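Local coordinates for protein 2'-5' RNA Ligase (Thermus thermophilus, PDB 1IUH) that belongs to the LigT-like family of the 2H phosphoesterase clan, a single-chain protein in which helices pack against a curled antiparallel sheet, at residues Pro54-Leu59 with Glu110-Glu115; Leu40-Leu45 with Leu99-Gly104; Ala15-Ala20 with Trp89-Glu94; Met1-Ala6 with Thr172-Phe177. All coordinates share one frame; numbering follows the deposited sequence.

In the fold
Contacts 2, 3 and 4 are buried, whereas contact 1, whose centre lies about 19 Å from that of the chain, is only partly buried and joins two helices. Contacts 1 and 2 share helix 96-113: its end meets helix 53-66, and its middle packs on strand 39-47. That strand is hydrogen-bonded to strand 2-8, which supplies one side of contact 4, so contacts 2 and 4 are tied through the same sheet. Contact 3 sits across the chain's centre from contacts 1 and 4, with helix 11-21 on strand 88-94. Aliphatic packing recurs throughout; a carboxylate and a hydroxyl enter contact 1, backbone carbonyls enter contacts 2 and 3, and contact 4 is wholly side-chain apolar and aromatic.

Contact 1 of 4, residues Pro54-Leu59 with Glu110-Glu115; sequences PDYLAL and EELLGE
The carboxylate of Asp-55 carries a methyl group of Leu-112 on one of its faces: Leu-112 CD1 stands almost straight above Asp-55 CG at 3.4 Å, with Asp-55 OD2 3.6 Å and Asp-55 OD1 3.8 Å from the same CD1. The Tyr-56 ring, the other flat group, is met obliquely by Leu-112 CD2, which lies 4.2 Å from Tyr-56 CZ. The two branches of this leucine are thus divided between neighbouring residues of helix 53-66, one for the acid and one for the phenol. With CG anti to the backbone N (chi1 169°), Leu-112 reaches across the gap and crosses both partners at about a right angle. Here helices 53-66 and 96-113 lie side by side against the antiparallel sheet of this LigT-like fold, and the contact falls at the C-terminal end of the longer one, just before Gly-114 leaves helical geometry with positive phi. The phenol hydroxyl makes the last step between them: Tyr-56 OH comes within 3.9 Å of Leu-113 CD2, again with the side chains crossing. That oxygen is hydrogen-bonded to Glu-52 OE1, which fixes the hydroxyl while leucine methyls pack around it. On the sheet side, Tyr-56 CE2 packs on Leu-45 CD1 of strand 39-47, and Leu-3 and Val-109 also touch this tyrosine. No hydrogen bond joins the segments. Asp-55 stands in the first turn of helix 53-66, where the helix dipole would probably favour its negative charge, although the methyl above it offers that charge nothing.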
loop_
_atom_site.group_PDB
_atom_site.type_symbol
_atom_site.label_atom_id
_atom_site.label_comp_id
_atom_site.label_asym_id
_atom_site.label_seq_id
_atom_site.Cartn_x
_atom_site.Cartn_y
_atom_site.Cartn_z
ATOM N N PRO A 54 -9.717 6.387 17.077
ATOM C CA PRO A 54 -8.870 6.053 18.222
ATOM C C PRO A 54 -8.398 4.603 18.203
ATOM O O PRO A 54 -7.254 4.305 18.589
ATOM C CB PRO A 54 -9.791 6.322 19.428
ATOM C CG PRO A 54 -10.722 7.341 18.909
ATOM C CD PRO A 54 -11.033 6.882 17.518
ATOM N N ASP A 55 -9.312 3.710 17.838
ATOM C CA ASP A 55 -9.034 2.272 17.761
ATOM C C ASP A 55 -8.056 2.000 16.659
ATOM O O ASP A 55 -7.098 1.288 16.860
ATOM C CB ASP A 55 -10.329 1.490 17.536
ATOM C CG ASP A 55 -11.298 1.646 18.688
ATOM O OD1 ASP A 55 -10.908 1.247 19.799
ATOM O OD2 ASP A 55 -12.407 2.176 18.515
ATOM N N TYR A 56 -8.257 2.560 15.487
ATOM C CA TYR A 56 -7.226 2.352 14.478
ATOM C C TYR A 56 -5.852 2.971 14.901
ATOM O O TYR A 56 -4.779 2.424 14.614
ATOM C CB TYR A 56 -7.728 2.891 13.146
ATOM C CG TYR A 56 -8.966 2.100 12.720
ATOM C CD1 TYR A 56 -10.175 2.754 12.392
ATOM C CD2 TYR A 56 -8.922 0.709 12.667
ATOM C CE1 TYR A 56 -11.279 2.054 12.032
ATOM C CE2 TYR A 56 -10.006 -0.008 12.309
ATOM C CZ TYR A 56 -11.202 0.644 11.985
ATOM O OH TYR A 56 -12.308 -0.101 11.590
ATOM N N LEU A 57 -5.897 4.092 15.613
ATOM C CA LEU A 57 -4.687 4.747 16.120
ATOM C C LEU A 57 -4.016 3.875 17.149
ATOM O O LEU A 57 -2.785 3.656 17.091
ATOM C CB LEU A 57 -5.012 6.135 16.735
ATOM C CG LEU A 57 -5.379 7.199 15.667
ATOM C CD1 LEU A 57 -5.897 8.501 16.305
ATOM C CD2 LEU A 57 -4.152 7.517 14.767
ATOM N N ALA A 58 -4.803 3.335 18.070
ATOM C CA ALA A 58 -4.226 2.515 19.122
ATOM C C ALA A 58 -3.628 1.206 18.538
ATOM O O ALA A 58 -2.531 0.715 18.919
ATOM C CB ALA A 58 -5.295 2.248 20.170
ATOM N N LEU A 59 -4.360 0.660 17.579
ATOM C CA LEU A 59 -3.915 -0.511 16.917
ATOM C C LEU A 59 -2.555 -0.229 16.281
ATOM O O LEU A 59 -1.627 -1.050 16.376
ATOM C CB LEU A 59 -4.918 -0.917 15.885
ATOM C CG LEU A 59 -4.547 -2.196 15.125
ATOM C CD1 LEU A 59 -4.036 -3.273 16.082
ATOM C CD2 LEU A 59 -5.774 -2.694 14.402
ATOM N N GLU A 110 -10.270 -7.374 13.512
ATOM C CA GLU A 110 -11.282 -8.386 13.798
ATOM C C GLU A 110 -11.763 -8.259 15.263
ATOM O O GLU A 110 -12.976 -8.238 15.546
ATOM C CB GLU A 110 -10.709 -9.765 13.522
ATOM C CG GLU A 110 -10.374 -9.967 12.036
ATOM C CD GLU A 110 -9.734 -11.279 11.763
ATOM O OE1 GLU A 110 -8.833 -11.674 12.512
ATOM O OE2 GLU A 110 -10.113 -11.934 10.787
ATOM N N GLU A 111 -10.813 -8.155 16.187
ATOM C CA GLU A 111 -11.174 -8.011 17.593
ATOM C C GLU A 111 -12.155 -6.880 17.719
ATOM O O GLU A 111 -13.173 -6.970 18.406
ATOM C CB GLU A 111 -9.950 -7.674 18.441
ATOM C CG GLU A 111 -10.327 -7.140 19.783
ATOM C CD GLU A 111 -9.331 -7.509 20.912
ATOM O OE1 GLU A 111 -9.032 -8.725 21.062
ATOM O OE2 GLU A 111 -8.872 -6.598 21.660
ATOM N N LEU A 112 -11.889 -5.804 17.013
ATOM C CA LEU A 112 -12.757 -4.665 17.155
ATOM C C LEU A 112 -14.050 -4.742 16.392
ATOM O O LEU A 112 -15.037 -4.154 16.775
ATOM C CB LEU A 112 -12.024 -3.416 16.707
ATOM C CG LEU A 112 -12.975 -2.229 16.591
ATOM C CD1 LEU A 112 -12.804 -1.327 17.825
ATOM C CD2 LEU A 112 -12.682 -1.479 15.327
ATOM N N LEU A 113 -14.070 -5.441 15.277
ATOM C CA LEU A 113 -15.300 -5.436 14.534
ATOM C C LEU A 113 -16.077 -6.745 14.564
ATOM O O LEU A 113 -17.289 -6.746 14.367
ATOM C CB LEU A 113 -14.989 -5.055 13.116
ATOM C CG LEU A 113 -15.167 -3.619 12.612
ATOM C CD1 LEU A 113 -14.882 -2.651 13.651
ATOM C CD2 LEU A 113 -14.305 -3.401 11.341
ATOM N N GLY A 114 -15.389 -7.840 14.869
ATOM C CA GLY A 114 -16.017 -9.127 14.826
ATOM C C GLY A 114 -16.485 -9.330 13.381
ATOM O O GLY A 114 -15.911 -8.862 12.404
ATOM N N GLU A 115 -17.577 -10.032 13.261
ATOM C CA GLU A 115 -18.215 -10.329 12.030
ATOM C C GLU A 115 -18.268 -9.153 11.046
ATOM O O GLU A 115 -18.153 -9.331 9.829
ATOM C CB GLU A 115 -19.581 -10.855 12.454
ATOM C CG GLU A 115 -20.669 -10.820 11.471
ATOM C CD GLU A 115 -21.313 -9.474 11.349
ATOM O OE1 GLU A 115 -21.453 -9.044 10.212
ATOM O OE2 GLU A 115 -21.703 -8.852 12.345
#

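Contact 2 of 4, residues Leu40-Leu45 with Leu99-Gly104; sequences LTLLFL and LRLAEG
Ala-102 presses its methyl against the backbone of Leu-42, at a classic beta bulge where Leu-42 and Leu-43 both face Tyr-5 and strand 39-47 turns a corner. This is the tight part: the two CA atoms are 5.1 Å apart, and Ala-102 CB lies 3.6 Å from Leu-42 O. The small alanine lets helix 96-113 come down almost onto the chain at the corner. One residue back, Leu-101 takes up the side chain of Leu-42, and Phe-157 of strand 150-164 touches both leucines. The Leu-42 side chain points at the helix, and with chi1 at -54° it sets both methyls against Leu-101, CD2 over CB and CD1 near Leu-101 CD1. Going round the helix the contact slackens. Leu-99 and Glu-103 have their CB atoms directed away from the strand; Glu-103 is exposed, and Arg-100 reaches outward to a salt bridge with Glu-67. The carbonyl of Leu-42 keeps a polar partner in spite of the methyl beside it: Arg-106 NH1, from the next turn of the helix, bonds to both Leu-42 O and Ala-102 O. The leucine pair is the looser touch, Leu-42 CD2 resting 4.3 Å from Leu-101 CB.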
loop_
_atom_site.group_PDB
_atom_site.type_symbol
_atom_site.label_atom_id
_atom_site.label_comp_id
_atom_site.label_asym_id
_atom_site.label_seq_id
_atom_site.Cartn_x
_atom_site.Cartn_y
_atom_site.Cartn_z
ATOM N N LEU A 40 2.854 1.191 -0.323
ATOM C CA LEU A 40 2.430 -0.224 -0.244
ATOM C C LEU A 40 1.374 -0.302 0.850
ATOM O O LEU A 40 1.661 0.004 2.020
ATOM C CB LEU A 40 3.604 -1.135 0.150
ATOM C CG LEU A 40 3.338 -2.637 0.153
ATOM C CD1 LEU A 40 4.627 -3.463 -0.268
ATOM C CD2 LEU A 40 2.878 -3.008 1.574
ATOM N N THR A 41 0.166 -0.699 0.495
ATOM C CA THR A 41 -0.909 -0.805 1.493
ATOM C C THR A 41 -0.864 -2.073 2.350
ATOM O O THR A 41 -0.725 -3.145 1.846
ATOM C CB THR A 41 -2.275 -0.721 0.794
ATOM O OG1 THR A 41 -2.361 0.546 0.097
ATOM C CG2 THR A 41 -3.409 -0.862 1.808
ATOM N N LEU A 42 -0.923 -1.970 3.664
ATOM C CA LEU A 42 -0.892 -3.221 4.431
ATOM C C LEU A 42 -2.300 -3.733 4.701
ATOM O O LEU A 42 -2.530 -4.931 4.807
ATOM C CB LEU A 42 -0.157 -3.036 5.724
ATOM C CG LEU A 42 1.234 -2.468 5.535
ATOM C CD1 LEU A 42 1.582 -1.599 6.743
ATOM C CD2 LEU A 42 2.210 -3.608 5.370
ATOM N N LEU A 43 -3.249 -2.825 4.752
ATOM C CA LEU A 43 -4.631 -3.191 5.018
ATOM C C LEU A 43 -5.556 -2.030 4.688
ATOM O O LEU A 43 -5.402 -0.982 5.279
ATOM C CB LEU A 43 -4.800 -3.542 6.485
ATOM C CG LEU A 43 -6.247 -3.861 6.879
ATOM C CD1 LEU A 43 -6.645 -5.081 6.115
ATOM C CD2 LEU A 43 -6.382 -4.124 8.448
ATOM N N PHE A 44 -6.467 -2.207 3.722
ATOM C CA PHE A 44 -7.445 -1.173 3.342
ATOM C C PHE A 44 -8.699 -1.343 4.245
ATOM O O PHE A 44 -9.160 -2.459 4.476
ATOM C CB PHE A 44 -7.756 -1.341 1.861
ATOM C CG PHE A 44 -8.841 -0.491 1.366
ATOM C CD1 PHE A 44 -8.669 0.877 1.254
ATOM C CD2 PHE A 44 -10.061 -1.058 0.984
ATOM C CE1 PHE A 44 -9.697 1.686 0.767
ATOM C CE2 PHE A 44 -11.099 -0.257 0.487
ATOM C CZ PHE A 44 -10.911 1.127 0.380
ATOM N N LEU A 45 -9.216 -0.253 4.801
ATOM C CA LEU A 45 -10.368 -0.338 5.692
ATOM C C LEU A 45 -11.724 0.110 5.098
ATOM O O LEU A 45 -12.774 -0.207 5.631
ATOM C CB LEU A 45 -10.082 0.433 7.004
ATOM C CG LEU A 45 -8.917 -0.015 7.912
ATOM C CD1 LEU A 45 -8.954 0.898 9.153
ATOM C CD2 LEU A 45 -8.971 -1.491 8.343
ATOM N N LEU A 99 4.097 -8.989 5.760
ATOM C CA LEU A 99 3.054 -9.954 6.063
ATOM C C LEU A 99 2.752 -9.898 7.541
ATOM O O LEU A 99 1.591 -9.917 7.908
ATOM C CB LEU A 99 3.448 -11.382 5.647
ATOM C CG LEU A 99 3.865 -11.868 4.222
ATOM C CD1 LEU A 99 3.527 -10.893 3.088
ATOM C CD2 LEU A 99 5.375 -12.131 4.206
ATOM N N ARG A 100 3.774 -9.808 8.388
ATOM C CA ARG A 100 3.540 -9.727 9.850
ATOM C C ARG A 100 2.690 -8.470 10.219
ATOM O O ARG A 100 1.693 -8.549 10.960
ATOM C CB ARG A 100 4.869 -9.757 10.653
ATOM C CG ARG A 100 5.627 -11.096 10.601
ATOM C CD ARG A 100 6.993 -11.023 11.265
ATOM N NE ARG A 100 6.925 -10.787 12.706
ATOM C CZ ARG A 100 6.607 -11.705 13.643
ATOM N NH1 ARG A 100 6.341 -12.971 13.333
ATOM N NH2 ARG A 100 6.477 -11.349 14.914
ATOM N N LEU A 101 3.031 -7.317 9.678
ATOM C CA LEU A 101 2.179 -6.157 9.978
ATOM C C LEU A 101 0.748 -6.328 9.412
ATOM O O LEU A 101 -0.230 -5.944 10.037
ATOM C CB LEU A 101 2.798 -4.857 9.436
ATOM C CG LEU A 101 4.102 -4.431 10.116
ATOM C CD1 LEU A 101 4.633 -3.135 9.430
ATOM C CD2 LEU A 101 3.872 -4.244 11.614
ATOM N N ALA A 102 0.620 -6.908 8.233
ATOM C CA ALA A 102 -0.710 -7.096 7.668
ATOM C C ALA A 102 -1.564 -8.026 8.577
ATOM O O ALA A 102 -2.764 -7.783 8.788
ATOM C CB ALA A 102 -0.591 -7.686 6.210
ATOM N N GLU A 103 -0.943 -9.079 9.118
ATOM C CA GLU A 103 -1.660 -10.030 9.972
ATOM C C GLU A 103 -2.064 -9.366 11.280
ATOM O O GLU A 103 -3.200 -9.516 11.764
ATOM C CB GLU A 103 -0.773 -11.239 10.282
ATOM C CG GLU A 103 -0.871 -12.370 9.275
ATOM C CD GLU A 103 0.374 -13.325 9.279
ATOM O OE1 GLU A 103 1.201 -13.274 10.251
ATOM O OE2 GLU A 103 0.502 -14.134 8.297
ATOM N N GLY A 104 -1.097 -8.632 11.842
ATOM C CA GLY A 104 -1.289 -7.937 13.099
ATOM C C GLY A 104 -2.474 -7.000 13.031
ATOM O O GLY A 104 -3.230 -6.931 13.986
#

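Contact 3 of 4, residues Ala15-Ala20 with Trp89-Glu94; sequences AALVEA and WFAKAE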
loop_
_atom_site.group_PDB
_atom_site.type_symbol
_atom_site.label_atom_id
_atom_site.label_comp_id
_atom_site.label_asym_id
_atom_site.label_seq_id
_atom_site.Cartn_x
_atom_site.Cartn_y
_atom_site.Cartn_z
ATOM N N ALA A 15 12.534 7.031 -6.339
ATOM C CA ALA A 15 13.177 7.321 -7.604
ATOM C C ALA A 15 13.286 6.125 -8.562
ATOM O O ALA A 15 13.181 6.266 -9.767
ATOM C CB ALA A 15 14.546 7.897 -7.334
ATOM N N ALA A 16 13.516 4.938 -8.029
ATOM C CA ALA A 16 13.651 3.768 -8.884
ATOM C C ALA A 16 12.335 3.460 -9.555
ATOM O O ALA A 16 12.290 3.012 -10.696
ATOM C CB ALA A 16 14.083 2.566 -8.058
ATOM N N LEU A 17 11.276 3.681 -8.794
ATOM C CA LEU A 17 9.909 3.468 -9.204
ATOM C C LEU A 17 9.453 4.578 -10.183
ATOM O O LEU A 17 8.649 4.354 -11.099
ATOM C CB LEU A 17 9.044 3.477 -7.926
ATOM C CG LEU A 17 8.434 2.215 -7.282
ATOM C CD1 LEU A 17 9.201 0.990 -7.648
ATOM C CD2 LEU A 17 8.318 2.428 -5.740
ATOM N N VAL A 18 9.929 5.794 -9.951
ATOM C CA VAL A 18 9.587 6.878 -10.831
ATOM C C VAL A 18 10.308 6.685 -12.157
ATOM O O VAL A 18 9.833 7.104 -13.187
ATOM C CB VAL A 18 9.984 8.145 -10.241
ATOM C CG1 VAL A 18 10.000 9.198 -11.274
ATOM C CG2 VAL A 18 8.995 8.500 -9.185
ATOM N N GLU A 19 11.460 6.029 -12.145
ATOM C CA GLU A 19 12.133 5.795 -13.379
ATOM C C GLU A 19 11.370 4.679 -14.114
ATOM O O GLU A 19 11.307 4.638 -15.342
ATOM C CB GLU A 19 13.601 5.475 -13.096
ATOM C CG GLU A 19 14.400 6.787 -12.659
ATOM C CD GLU A 19 15.705 6.544 -11.840
ATOM O OE1 GLU A 19 16.635 5.871 -12.311
ATOM O OE2 GLU A 19 15.811 7.044 -10.710
ATOM N N ALA A 20 10.740 3.803 -13.356
ATOM C CA ALA A 20 9.966 2.708 -13.897
ATOM C C ALA A 20 8.782 3.285 -14.624
ATOM O O ALA A 20 8.520 2.927 -15.769
ATOM C CB ALA A 20 9.472 1.860 -12.791
ATOM N N TRP A 89 -0.841 -1.346 -12.850
ATOM C CA TRP A 89 0.534 -1.728 -13.069
ATOM C C TRP A 89 1.215 -1.471 -11.722
ATOM O O TRP A 89 1.173 -0.333 -11.232
ATOM C CB TRP A 89 1.190 -0.880 -14.148
ATOM C CG TRP A 89 2.593 -1.358 -14.441
ATOM C CD1 TRP A 89 3.009 -2.662 -14.536
ATOM C CD2 TRP A 89 3.717 -0.558 -14.783
ATOM N NE1 TRP A 89 4.313 -2.715 -14.926
ATOM C CE2 TRP A 89 4.778 -1.439 -15.087
ATOM C CE3 TRP A 89 3.940 0.827 -14.869
ATOM C CZ2 TRP A 89 6.069 -0.981 -15.483
ATOM C CZ3 TRP A 89 5.235 1.286 -15.265
ATOM C CH2 TRP A 89 6.270 0.372 -15.568
ATOM N N PHE A 90 1.860 -2.502 -11.152
ATOM C CA PHE A 90 2.505 -2.390 -9.852
ATOM C C PHE A 90 3.847 -3.041 -9.734
ATOM O O PHE A 90 4.232 -3.898 -10.503
ATOM C CB PHE A 90 1.607 -3.001 -8.749
ATOM C CG PHE A 90 1.296 -4.490 -8.965
ATOM C CD1 PHE A 90 2.245 -5.466 -8.691
ATOM C CD2 PHE A 90 0.102 -4.889 -9.571
ATOM C CE1 PHE A 90 2.020 -6.784 -9.017
ATOM C CE2 PHE A 90 -0.125 -6.233 -9.908
ATOM C CZ PHE A 90 0.810 -7.162 -9.637
ATOM N N ALA A 91 4.556 -2.645 -8.698
ATOM C CA ALA A 91 5.828 -3.260 -8.451
ATOM C C ALA A 91 5.622 -4.293 -7.313
ATOM O O ALA A 91 4.841 -4.040 -6.395
ATOM C CB ALA A 91 6.829 -2.193 -8.037
ATOM N N LYS A 92 6.309 -5.445 -7.377
ATOM C CA LYS A 92 6.242 -6.436 -6.300
ATOM C C LYS A 92 7.384 -6.111 -5.308
ATOM O O LYS A 92 8.519 -5.821 -5.691
ATOM C CB LYS A 92 6.364 -7.905 -6.813
ATOM C CG LYS A 92 5.280 -8.410 -7.849
ATOM C CD LYS A 92 5.121 -9.973 -7.912
ATOM C CE LYS A 92 5.212 -10.629 -9.367
ATOM N NZ LYS A 92 3.948 -10.859 -10.206
ATOM N N ALA A 93 7.065 -6.106 -4.021
ATOM C CA ALA A 93 8.072 -5.871 -2.986
ATOM C C ALA A 93 7.928 -7.111 -2.126
ATOM O O ALA A 93 6.904 -7.778 -2.207
ATOM C CB ALA A 93 7.744 -4.647 -2.173
ATOM N N GLU A 94 8.927 -7.434 -1.317
ATOM C CA GLU A 94 8.818 -8.622 -0.474
ATOM C C GLU A 94 9.547 -8.493 0.845
ATOM O O GLU A 94 10.559 -7.794 0.937
ATOM C CB GLU A 94 9.341 -9.848 -1.224
ATOM C CG GLU A 94 10.831 -10.041 -1.152
ATOM C CD GLU A 94 11.302 -11.194 -2.039
ATOM O OE1 GLU A 94 10.684 -12.292 -1.933
ATOM O OE2 GLU A 94 12.281 -10.989 -2.828
#
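Trp-89 meets Ala-20 with the rim of its indole. The carbonyl oxygen of Ala-20 lies in the plane of the ring system at its six-membered end, 3.4 Å from Trp-89 CH2 and 3.7 Å from Trp-89 CZ3. CG of the tryptophan is anti to its backbone N (chi1 -176°), which stretches the ring out from the strand toward the helix so that its far corner, and not a face, arrives there. Alongside the oxygen, Ala-20 CB touches the same corner more loosely, at 4.5 Å from Trp-89 CH2. The second meeting is aliphatic: Leu-17, one turn earlier on helix 11-21, puts its CD1 branch 4.0 Å from Ala-91 CB. Trp-89 and Ala-91 alternate onto the same face of strand 88-94, while Phe-90 between them points to the other face and stacks on His-130. Helix 11-21 therefore lies across one face of the antiparallel sheet, where Leu-133 touches both Leu-17 and Trp-89, and Tyr-79 stacks with the indole. No hydrogen bond crosses between the segments. The slightly positive ring hydrogens facing a carbonyl near the helix's C-terminal end probably give a mild electrostatic attraction, with hydrophobic contact doing the rest.

Contact 4 of 4, residues Met1-Ala6 with Thr172-Phe177; sequences MRLFYA and TVLEKF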
loop_
_atom_site.group_PDB
_atom_site.type_symbol
_atom_site.label_atom_id
_atom_site.label_comp_id
_atom_site.label_asym_id
_atom_site.label_seq_id
_atom_site.Cartn_x
_atom_site.Cartn_y
_atom_site.Cartn_z
ATOM N N MET A 1 -14.899 8.483 6.991
ATOM C CA MET A 1 -13.516 8.417 6.473
ATOM C C MET A 1 -13.141 7.074 5.841
ATOM O O MET A 1 -13.410 6.004 6.353
ATOM C CB MET A 1 -12.532 8.694 7.577
ATOM C CG MET A 1 -12.853 9.872 8.474
ATOM S SD MET A 1 -11.400 10.325 9.455
ATOM C CE MET A 1 -11.196 12.031 8.995
ATOM N N ARG A 2 -12.504 7.153 4.703
ATOM C CA ARG A 2 -12.041 5.991 3.993
ATOM C C ARG A 2 -10.580 5.912 4.440
ATOM O O ARG A 2 -9.747 6.790 4.170
ATOM C CB ARG A 2 -12.206 6.295 2.536
ATOM C CG ARG A 2 -11.596 5.355 1.593
ATOM C CD ARG A 2 -11.606 6.047 0.228
ATOM N NE ARG A 2 -11.116 5.173 -0.828
ATOM C CZ ARG A 2 -11.870 4.276 -1.468
ATOM N NH1 ARG A 2 -13.173 4.136 -1.163
ATOM N NH2 ARG A 2 -11.289 3.507 -2.391
ATOM N N LEU A 3 -10.277 4.877 5.183
ATOM C CA LEU A 3 -8.950 4.715 5.767
ATOM C C LEU A 3 -8.214 3.453 5.323
ATOM O O LEU A 3 -8.848 2.458 4.944
ATOM C CB LEU A 3 -9.116 4.629 7.279
ATOM C CG LEU A 3 -9.796 5.797 8.003
ATOM C CD1 LEU A 3 -10.244 5.341 9.364
ATOM C CD2 LEU A 3 -8.827 6.971 8.132
ATOM N N PHE A 4 -6.883 3.504 5.395
ATOM C CA PHE A 4 -6.012 2.349 5.119
ATOM C C PHE A 4 -4.670 2.522 5.842
ATOM O O PHE A 4 -4.285 3.646 6.221
ATOM C CB PHE A 4 -5.764 2.153 3.604
ATOM C CG PHE A 4 -4.955 3.247 2.929
ATOM C CD1 PHE A 4 -3.601 3.082 2.673
ATOM C CD2 PHE A 4 -5.552 4.431 2.492
ATOM C CE1 PHE A 4 -2.849 4.074 1.985
ATOM C CE2 PHE A 4 -4.799 5.428 1.800
ATOM C CZ PHE A 4 -3.445 5.225 1.557
ATOM N N TYR A 5 -4.016 1.392 6.118
ATOM C CA TYR A 5 -2.661 1.408 6.679
ATOM C C TYR A 5 -1.676 1.183 5.501
ATOM O O TYR A 5 -1.905 0.371 4.608
ATOM C CB TYR A 5 -2.419 0.325 7.768
ATOM C CG TYR A 5 -3.204 0.523 9.066
ATOM C CD1 TYR A 5 -4.401 -0.173 9.265
ATOM C CD2 TYR A 5 -2.734 1.359 10.113
ATOM C CE1 TYR A 5 -5.117 -0.065 10.469
ATOM C CE2 TYR A 5 -3.462 1.482 11.350
ATOM C CZ TYR A 5 -4.653 0.746 11.490
ATOM O OH TYR A 5 -5.436 0.738 12.604
ATOM N N ALA A 6 -0.568 1.900 5.515
ATOM C CA ALA A 6 0.360 1.762 4.430
ATOM C C ALA A 6 1.782 2.091 4.834
ATOM O O ALA A 6 2.028 2.694 5.874
ATOM C CB ALA A 6 -0.083 2.707 3.241
ATOM N N THR A 172 -4.306 12.122 3.355
ATOM C CA THR A 172 -3.943 12.864 4.551
ATOM C C THR A 172 -3.505 11.819 5.569
ATOM O O THR A 172 -4.268 10.917 5.905
ATOM C CB THR A 172 -5.090 13.622 5.197
ATOM O OG1 THR A 172 -5.628 14.599 4.289
ATOM C CG2 THR A 172 -4.576 14.317 6.433
ATOM N N VAL A 173 -2.261 11.946 6.038
ATOM C CA VAL A 173 -1.689 11.033 7.023
ATOM C C VAL A 173 -2.207 11.384 8.419
ATOM O O VAL A 173 -1.824 12.420 8.933
ATOM C CB VAL A 173 -0.128 11.161 7.053
ATOM C CG1 VAL A 173 0.461 10.325 8.267
ATOM C CG2 VAL A 173 0.447 10.772 5.719
ATOM N N LEU A 174 -3.054 10.559 9.041
ATOM C CA LEU A 174 -3.551 10.879 10.357
ATOM C C LEU A 174 -2.489 10.601 11.314
ATOM O O LEU A 174 -2.397 11.253 12.293
ATOM C CB LEU A 174 -4.749 10.055 10.730
ATOM C CG LEU A 174 -5.821 10.203 9.657
ATOM C CD1 LEU A 174 -7.115 9.554 10.136
ATOM C CD2 LEU A 174 -6.032 11.700 9.353
ATOM N N GLU A 175 -1.687 9.586 11.058
ATOM C CA GLU A 175 -0.588 9.300 11.945
ATOM C C GLU A 175 0.461 8.374 11.404
ATOM O O GLU A 175 0.149 7.522 10.612
ATOM C CB GLU A 175 -1.051 8.771 13.301
ATOM C CG GLU A 175 -0.580 9.829 14.319
ATOM C CD GLU A 175 -0.164 9.256 15.610
ATOM O OE1 GLU A 175 -1.064 8.820 16.356
ATOM O OE2 GLU A 175 1.043 9.232 15.886
ATOM N N LYS A 176 1.705 8.605 11.825
ATOM C CA LYS A 176 2.848 7.803 11.468
ATOM C C LYS A 176 3.222 7.006 12.726
ATOM O O LYS A 176 3.006 7.462 13.839
ATOM C CB LYS A 176 4.000 8.701 11.049
ATOM C CG LYS A 176 3.784 9.380 9.743
ATOM C CD LYS A 176 4.920 10.335 9.459
ATOM C CE LYS A 176 5.240 10.394 7.914
ATOM N NZ LYS A 176 5.365 11.793 7.304
ATOM N N PHE A 177 3.745 5.798 12.553
ATOM C CA PHE A 177 4.112 4.930 13.684
ATOM C C PHE A 177 5.532 4.401 13.444
ATOM O O PHE A 177 5.902 4.024 12.328
ATOM C CB PHE A 177 3.117 3.743 13.803
ATOM C CG PHE A 177 1.643 4.145 13.828
ATOM C CD1 PHE A 177 0.873 4.121 12.658
ATOM C CD2 PHE A 177 1.014 4.464 15.027
ATOM C CE1 PHE A 177 -0.474 4.387 12.679
ATOM C CE2 PHE A 177 -0.345 4.733 15.075
ATOM C CZ PHE A 177 -1.097 4.694 13.903
#
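Leu-174 reaches over to Leu-3, and its side chain can be followed atom by atom. CB leaves the backbone pointing at strand 2-8. CG, anti to the carbonyl carbon with chi1 at -55°, carries the chain outward but stays 4.7 Å from Leu-3 CD2. At the tip the branches part. CD1 does the touching: Leu-174 CD1 lies 3.7 Å from Leu-3 CD2, the two side chains crossing at about a right angle, and on another flank Met-1 SD sits 4.4 Å from Leu-174 CD1. CD2 turns off, no nearer than 5.2 Å to Met-1 CE. Strands 2-8 and 169-178 do not pair directly. Each is antiparallel to strand 150-164, which runs between them, so they point nearly the same way, 19° apart over the touching parts, and meet through side chains that rise above the middle strand. Leu-174 belongs to a classic beta bulge, facing Leu-159 of that strand together with Glu-175, where strand 169-178 turns a corner. Farther along, Tyr-5 and Phe-177 repeat the bridge with rings: Phe-177 CE1 stands at the edge of the tyrosine, near its plane, 4.4 Å from Tyr-5 CE2. Both rings also meet Phe-157 of the middle strand, and His-61 of helix 53-66 packs edge-to-face with Phe-177. The polar tip of Tyr-5 is satisfied by that helix, for Tyr-5 OH makes a probable hydrogen bond with Tyr-56 O, which would hold the phenol in place against Leu-59.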